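Local structure of thermospermine synthase (Medicago truncatula, 6BQ6) at residues H226-Q239 / V305-T317. The protein probably transfers an aminopropyl group from decarboxylated S-adenosylmethionine to spermidine, yielding the tetraamine thermospermine and methylthioadenosine. Residues are numbered along the deposited sequence; the frame is centred on the assembly and turned at random.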
# COMPACT_ATOMS: atom_id res chain seq x y z
N HIS B 226 -23.49 6.65 5.29
CA HIS B 226 -24.88 6.15 5.34
C HIS B 226 -25.71 6.55 4.10
O HIS B 226 -26.77 5.98 3.84
CB HIS B 226 -25.65 6.62 6.59
CG HIS B 226 -26.12 8.04 6.51
ND1 HIS B 226 -25.34 9.11 6.88
CD2 HIS B 226 -27.29 8.57 6.06
CE1 HIS B 226 -25.99 10.25 6.64
NE2 HIS B 226 -27.17 9.94 6.15
N THR B 227 -25.30 7.59 3.36
CA THR B 227 -26.10 8.01 2.22
C THR B 227 -25.97 7.11 0.99
O THR B 227 -26.78 7.24 0.06
CB THR B 227 -25.73 9.43 1.77
OG1 THR B 227 -24.37 9.45 1.42
CG2 THR B 227 -26.01 10.42 2.81
N GLU B 228 -24.96 6.25 0.92
CA GLU B 228 -24.78 5.44 -0.31
C GLU B 228 -25.92 4.45 -0.44
O GLU B 228 -26.46 4.30 -1.51
CB GLU B 228 -23.50 4.60 -0.31
CG GLU B 228 -22.15 5.19 0.07
CD GLU B 228 -21.25 4.06 0.58
OE1 GLU B 228 -20.61 4.26 1.66
OE2 GLU B 228 -21.27 2.93 -0.07
N VAL B 229 -26.22 3.72 0.61
CA VAL B 229 -27.36 2.77 0.53
C VAL B 229 -28.27 2.70 1.75
O VAL B 229 -29.45 2.48 1.59
CB VAL B 229 -26.97 1.36 0.12
CG1 VAL B 229 -26.15 1.34 -1.18
CG2 VAL B 229 -26.30 0.62 1.24
N PHE B 230 -27.76 2.94 2.94
CA PHE B 230 -28.57 2.81 4.17
C PHE B 230 -29.80 3.68 4.12
O PHE B 230 -30.93 3.22 4.33
CB PHE B 230 -27.69 3.16 5.37
CG PHE B 230 -28.34 3.06 6.73
CD1 PHE B 230 -28.71 1.85 7.27
CD2 PHE B 230 -28.48 4.18 7.53
CE1 PHE B 230 -29.25 1.76 8.55
CE2 PHE B 230 -28.99 4.08 8.83
CZ PHE B 230 -29.36 2.86 9.35
N SER B 231 -29.64 4.97 3.78
CA SER B 231 -30.82 5.82 3.70
C SER B 231 -31.80 5.42 2.61
O SER B 231 -33.01 5.52 2.81
CB SER B 231 -30.46 7.28 3.48
OG SER B 231 -29.61 7.42 2.37
N CYS B 232 -31.28 4.98 1.46
CA CYS B 232 -32.11 4.47 0.37
C CYS B 232 -32.92 3.23 0.71
O CYS B 232 -34.08 3.11 0.36
CB CYS B 232 -31.22 4.15 -0.81
SG CYS B 232 -30.21 5.55 -1.37
N ILE B 233 -32.27 2.30 1.38
CA ILE B 233 -32.94 1.09 1.86
C ILE B 233 -34.04 1.45 2.87
O ILE B 233 -35.16 1.00 2.78
CB ILE B 233 -31.93 0.12 2.47
CG1 ILE B 233 -31.03 -0.48 1.37
CG2 ILE B 233 -32.67 -1.01 3.19
CD1 ILE B 233 -29.91 -1.35 1.85
N TYR B 234 -33.72 2.31 3.83
CA TYR B 234 -34.71 2.79 4.74
C TYR B 234 -35.91 3.40 4.00
O TYR B 234 -37.04 3.07 4.25
CB TYR B 234 -34.09 3.81 5.72
CG TYR B 234 -35.12 4.52 6.54
CD1 TYR B 234 -35.76 3.90 7.59
CD2 TYR B 234 -35.50 5.84 6.22
CE1 TYR B 234 -36.75 4.55 8.31
CE2 TYR B 234 -36.47 6.49 6.94
CZ TYR B 234 -37.09 5.87 8.00
OH TYR B 234 -38.09 6.52 8.71
N ASN B 235 -35.65 4.31 3.09
CA ASN B 235 -36.75 4.97 2.40
C ASN B 235 -37.56 4.03 1.53
O ASN B 235 -38.79 4.18 1.44
CB ASN B 235 -36.26 6.16 1.58
CG ASN B 235 -37.42 7.05 1.11
OD1 ASN B 235 -38.26 7.44 1.93
ND2 ASN B 235 -37.51 7.32 -0.21
N THR B 236 -36.90 3.08 0.88
CA THR B 236 -37.60 2.11 0.06
C THR B 236 -38.54 1.31 0.94
O THR B 236 -39.74 1.16 0.64
CB THR B 236 -36.63 1.24 -0.74
OG1 THR B 236 -35.77 2.08 -1.54
CG2 THR B 236 -37.36 0.27 -1.63
N LEU B 237 -38.04 0.83 2.09
CA LEU B 237 -38.91 0.10 3.01
C LEU B 237 -40.06 0.95 3.57
O LEU B 237 -41.14 0.42 3.81
CB LEU B 237 -38.10 -0.54 4.13
CG LEU B 237 -37.26 -1.74 3.70
CD1 LEU B 237 -36.19 -2.07 4.72
CD2 LEU B 237 -38.13 -2.93 3.44
N ARG B 238 -39.84 2.25 3.78
CA ARG B 238 -40.86 3.15 4.31
C ARG B 238 -42.03 3.27 3.32
O ARG B 238 -43.19 3.55 3.69
CB ARG B 238 -40.20 4.53 4.59
CG ARG B 238 -41.10 5.55 5.23
CD ARG B 238 -40.30 6.71 5.82
NE ARG B 238 -39.41 7.40 4.86
CZ ARG B 238 -38.93 8.64 5.04
NH1 ARG B 238 -38.10 9.20 4.15
NH2 ARG B 238 -39.28 9.33 6.11
N GLN B 239 -41.76 2.98 2.06
CA GLN B 239 -42.86 2.99 1.04
C GLN B 239 -43.76 1.77 1.08
O GLN B 239 -44.78 1.72 0.39
CB GLN B 239 -42.29 3.06 -0.39
CG GLN B 239 -41.29 4.16 -0.67
CD GLN B 239 -41.71 5.49 -0.14
OE1 GLN B 239 -42.84 5.95 -0.41
NE2 GLN B 239 -40.84 6.14 0.62
N VAL B 305 -27.86 11.79 10.84
CA VAL B 305 -28.30 10.56 10.16
C VAL B 305 -29.80 10.45 10.23
O VAL B 305 -30.47 10.18 9.22
CB VAL B 305 -27.60 9.30 10.76
CG1 VAL B 305 -28.13 8.03 10.11
CG2 VAL B 305 -26.10 9.36 10.58
N ARG B 306 -30.38 10.72 11.40
CA ARG B 306 -31.85 10.76 11.53
C ARG B 306 -32.48 11.70 10.49
O ARG B 306 -33.41 11.36 9.79
CB ARG B 306 -32.24 11.21 12.93
CG ARG B 306 -33.36 10.46 13.54
CD ARG B 306 -33.67 10.84 14.99
NE ARG B 306 -32.46 10.90 15.85
CZ ARG B 306 -31.98 12.00 16.45
NH1 ARG B 306 -32.62 13.18 16.37
NH2 ARG B 306 -30.85 11.91 17.17
N ASN B 307 -31.95 12.89 10.37
CA ASN B 307 -32.55 13.86 9.46
C ASN B 307 -32.35 13.49 7.99
O ASN B 307 -33.26 13.67 7.14
CB ASN B 307 -32.04 15.24 9.81
CG ASN B 307 -32.58 15.73 11.18
OD1 ASN B 307 -33.55 15.17 11.72
ND2 ASN B 307 -31.98 16.78 11.72
N SER B 308 -31.17 12.94 7.69
CA SER B 308 -30.85 12.46 6.35
C SER B 308 -31.80 11.33 5.93
O SER B 308 -32.36 11.35 4.80
CB SER B 308 -29.36 12.06 6.32
OG SER B 308 -28.96 11.51 5.10
N LEU B 309 -32.03 10.39 6.83
CA LEU B 309 -33.03 9.32 6.57
C LEU B 309 -34.43 9.86 6.36
O LEU B 309 -35.09 9.48 5.40
CB LEU B 309 -33.02 8.25 7.67
CG LEU B 309 -32.18 7.03 7.27
CD1 LEU B 309 -30.74 7.33 6.99
CD2 LEU B 309 -32.30 5.96 8.34
N ASN B 310 -34.85 10.78 7.23
CA ASN B 310 -36.15 11.43 7.11
C ASN B 310 -36.38 12.09 5.77
O ASN B 310 -37.47 11.94 5.20
CB ASN B 310 -36.32 12.50 8.19
CG ASN B 310 -37.09 12.00 9.37
OD1 ASN B 310 -36.61 12.07 10.52
ND2 ASN B 310 -38.34 11.55 9.12
N ASN B 311 -35.36 12.76 5.24
CA ASN B 311 -35.49 13.56 4.01
C ASN B 311 -35.17 12.80 2.72
O ASN B 311 -35.32 13.34 1.62
CB ASN B 311 -34.63 14.82 4.13
CG ASN B 311 -35.01 15.65 5.33
OD1 ASN B 311 -36.19 15.74 5.69
ND2 ASN B 311 -34.03 16.23 5.98
N GLU B 312 -34.74 11.54 2.85
CA GLU B 312 -34.34 10.74 1.72
C GLU B 312 -35.53 10.54 0.80
O GLU B 312 -36.58 10.15 1.26
CB GLU B 312 -33.84 9.39 2.20
CG GLU B 312 -33.38 8.45 1.11
CD GLU B 312 -32.26 9.03 0.31
OE1 GLU B 312 -31.16 9.15 0.85
OE2 GLU B 312 -32.50 9.41 -0.87
N THR B 313 -35.33 10.81 -0.49
CA THR B 313 -36.36 10.53 -1.51
C THR B 313 -36.03 9.39 -2.46
O THR B 313 -36.91 8.99 -3.24
CB THR B 313 -36.67 11.80 -2.33
OG1 THR B 313 -35.46 12.34 -2.87
CG2 THR B 313 -37.29 12.84 -1.40
N HIS B 314 -34.81 8.84 -2.46
CA HIS B 314 -34.46 7.76 -3.39
C HIS B 314 -35.26 6.50 -3.05
O HIS B 314 -35.40 6.14 -1.85
CB HIS B 314 -32.95 7.44 -3.41
CG HIS B 314 -32.56 6.57 -4.56
ND1 HIS B 314 -32.67 6.99 -5.88
CD2 HIS B 314 -32.13 5.28 -4.62
CE1 HIS B 314 -32.31 6.00 -6.68
NE2 HIS B 314 -31.96 4.96 -5.94
N VAL B 315 -35.84 5.86 -4.08
CA VAL B 315 -36.49 4.58 -3.93
C VAL B 315 -35.91 3.61 -4.95
O VAL B 315 -35.85 3.91 -6.15
CB VAL B 315 -38.01 4.69 -4.10
CG1 VAL B 315 -38.68 3.33 -4.00
CG2 VAL B 315 -38.58 5.61 -3.03
N TYR B 316 -35.51 2.43 -4.49
CA TYR B 316 -35.05 1.40 -5.41
C TYR B 316 -36.23 0.83 -6.18
O TYR B 316 -37.23 0.40 -5.57
CB TYR B 316 -34.28 0.29 -4.67
CG TYR B 316 -32.98 0.74 -4.03
CD1 TYR B 316 -31.98 1.35 -4.76
CD2 TYR B 316 -32.72 0.46 -2.69
CE1 TYR B 316 -30.79 1.75 -4.20
CE2 TYR B 316 -31.52 0.85 -2.11
CZ TYR B 316 -30.55 1.47 -2.86
OH TYR B 316 -29.38 1.85 -2.26
N THR B 317 -36.12 0.81 -7.50
CA THR B 317 -37.28 0.42 -8.34
C THR B 317 -36.96 -0.60 -9.42
O THR B 317 -35.80 -0.64 -9.90
CB THR B 317 -38.00 1.62 -9.00
OG1 THR B 317 -37.12 2.31 -9.88
CG2 THR B 317 -38.54 2.57 -7.94
O HOH W 1 -28.70 9.02 -0.72
O HOH W 2 -39.60 8.92 -1.37
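The last helix of the chain, 303-311, and the extended tail after it pack on helix 230-238 of the Rossmann-like synthase domain, the helix axes crossing at -48°, 9.0 Å apart. L309 fills the middle of the interface: its CD2 sits over one face of the Y234 ring, 3.6 Å from CG, while CD1 presses on S231 CB. Ahead of helix 230-238, H226 NE2 and S308 OG share a hydrogen bond of 2.6 Å at the ring edge, V305 CG2 covers one face, and G222 O holds ND1.

At the helix-tail junction, S231 OG donates to E312 OE1 (2.8 Å), on its anti side but tilted out of the carboxylate plane, and E312 OE2 takes the N-H of H314. N235 ND2 reaches H314 O at 2.9 Å (172°). Its OD1 receives NE and NH1 of R238, steadying the guanidinium as NH1 bonds N310 O (3.0 Å). T236 OG1, beside its backbone N (chi1 -57°), donates to C232 O and accepts the N-H of Y316, OG1 to N 3.0 Å. The phenol end of Y316 touches C232 CB, with I233 CG1 at the ring edge. With F230 and I233 packed on strand 212-220, this is the helix-on-sheet layering of a Rossmann-like fold.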